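Local coordinates for SusD-like carbohydrate binding protein BF1063 (Bacteroides fragilis NCTC 9343, PDB 3I4G) that probably binds carbohydrate at the bacterial outer membrane, helping to capture glycans for uptake, at residues 316-321 with 422-426. Sequence-based numbering, arbitrary orientation.
Sequences DPRLDY and SVNMP
Tyr321 gives the one hydrogen bond that joins the short helix 317-322 to the loop 422-426: its OH donates to Ser422 O at 2.6 Å. The carbonyl oxygen lies at the ring edge, in the ring plane, and is met on a lone pair. With CG anti to the carbonyl carbon (chi1 -62°), the ring swings back along the first turn of its helix, so that Pro317 O sits over one face while the hydroxyl reaches the loop. Tyrosine suits the place because a flat, rigid ring carries a donor at its far end. The hydroxyl of Ser422 itself turns elsewhere, bonding to Ala234 O and Tyr236 N.

Van der Waals packing makes up most of the remaining contact. The Pro317 ring lies against the loop backbone, CG 3.5 Å from Val423 O, and its CD meets the selenium of Met425, a selenomethionine, at 4.0 Å. Proline fits a first helical turn, where no amide hydrogen is needed. Beta-branched Val423 offers two methyls to two parts of Arg318: CG2 packs on CG, and CG1 stands over one face of the guanidinium, 3.6 Å from NE. The long, flexible chain of Met425 bends past the Asp316 carboxylate, with CE 3.7 Å from OD2.

Arg318 pairs with Asp316 on one side, and its NH1 bridges to Glu443 and Glu447 of helix 433-447. Asp316 is the N-cap, short enough for OD1 to accept from Arg318 N at 2.9 Å; OD1 also takes Arg318 NE in a nearly straight bond (174°). NH2 completes the side-on salt bridge to OD2.

Asp316 and Arg318 thus fix each other, the NE bond in the guanidinium plane and the NH2 bond tilted from it. The guanidinium probably helps to offset the negative charge of Asp316, Glu443 and Glu447, while Val423 and Met425 pack the loop against this buried pair.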
# COMPACT_ATOMS: atom_id res chain seq x y z
N ASP A 316 14.74 12.12 -10.28
CA ASP A 316 14.72 11.69 -8.88
C ASP A 316 15.21 10.24 -8.82
O ASP A 316 14.68 9.39 -9.54
CB ASP A 316 13.30 11.82 -8.37
CG ASP A 316 13.16 11.66 -6.86
OD1 ASP A 316 13.72 10.72 -6.27
OD2 ASP A 316 12.39 12.45 -6.29
N PRO A 317 16.20 9.93 -7.96
CA PRO A 317 16.69 8.56 -7.87
C PRO A 317 15.60 7.56 -7.55
O PRO A 317 15.75 6.38 -7.91
CB PRO A 317 17.75 8.63 -6.74
CG PRO A 317 18.20 10.02 -6.76
CD PRO A 317 16.99 10.84 -7.11
N ARG A 318 14.52 8.00 -6.89
CA ARG A 318 13.44 7.05 -6.56
C ARG A 318 12.74 6.49 -7.78
O ARG A 318 12.10 5.43 -7.65
CB ARG A 318 12.42 7.71 -5.62
CG ARG A 318 13.00 7.91 -4.23
CD ARG A 318 12.13 8.75 -3.35
NE ARG A 318 12.19 10.16 -3.75
CZ ARG A 318 11.56 11.15 -3.13
NH1 ARG A 318 10.85 10.92 -2.04
NH2 ARG A 318 11.66 12.39 -3.60
N LEU A 319 12.87 7.14 -8.95
CA LEU A 319 12.25 6.57 -10.15
C LEU A 319 12.92 5.24 -10.48
O LEU A 319 12.28 4.20 -10.47
CB LEU A 319 12.37 7.56 -11.30
CG LEU A 319 11.65 7.26 -12.61
CD1 LEU A 319 11.58 8.56 -13.43
CD2 LEU A 319 12.32 6.13 -13.42
N ASP A 320 14.24 5.26 -10.71
CA ASP A 320 14.93 4.01 -10.99
C ASP A 320 14.89 3.06 -9.80
O ASP A 320 14.94 1.84 -10.01
CB ASP A 320 16.40 4.27 -11.44
CG ASP A 320 16.52 4.70 -12.89
OD1 ASP A 320 15.72 4.19 -13.72
OD2 ASP A 320 17.46 5.50 -13.20
N TYR A 321 14.80 3.55 -8.57
CA TYR A 321 14.67 2.60 -7.44
C TYR A 321 13.34 1.85 -7.44
O TYR A 321 13.26 0.74 -6.95
CB TYR A 321 14.78 3.29 -6.08
CG TYR A 321 16.10 3.98 -5.79
CD1 TYR A 321 17.28 3.53 -6.33
CD2 TYR A 321 16.18 5.02 -4.86
CE1 TYR A 321 18.51 4.15 -6.03
CE2 TYR A 321 17.37 5.66 -4.57
CZ TYR A 321 18.53 5.22 -5.15
OH TYR A 321 19.76 5.82 -4.88
N SER A 422 20.56 8.32 -0.10
CA SER A 422 20.43 7.66 -1.40
C SER A 422 19.50 8.41 -2.36
O SER A 422 19.37 8.03 -3.51
CB SER A 422 19.91 6.24 -1.21
OG SER A 422 18.65 6.22 -0.54
N VAL A 423 18.84 9.47 -1.89
CA VAL A 423 17.91 10.24 -2.70
C VAL A 423 18.46 11.65 -2.88
O VAL A 423 18.64 12.11 -4.02
CB VAL A 423 16.50 10.17 -2.06
CG1 VAL A 423 15.52 11.10 -2.76
CG2 VAL A 423 15.97 8.73 -2.05
N ASN A 424 18.66 12.34 -1.76
CA ASN A 424 19.36 13.63 -1.74
C ASN A 424 18.78 14.65 -2.72
O ASN A 424 19.50 15.27 -3.52
CB ASN A 424 20.84 13.42 -2.00
CG ASN A 424 21.66 14.66 -1.71
OD1 ASN A 424 21.40 15.35 -0.72
ND2 ASN A 424 22.66 14.93 -2.54
N MSE A 425 17.47 14.80 -2.65
CA MSE A 425 16.77 15.76 -3.50
C MSE A 425 16.73 17.15 -2.84
O MSE A 425 16.75 17.24 -1.62
CB MSE A 425 15.38 15.24 -3.82
CG MSE A 425 15.41 14.09 -4.80
SE MSE A 425 15.91 14.63 -6.63
CE MSE A 425 14.29 15.52 -7.07
N PRO A 426 16.65 18.21 -3.65
CA PRO A 426 16.72 19.55 -3.07
C PRO A 426 15.63 19.86 -2.07
O PRO A 426 14.47 19.55 -2.32
CB PRO A 426 16.56 20.48 -4.29
CG PRO A 426 16.80 19.70 -5.45
CD PRO A 426 16.58 18.25 -5.11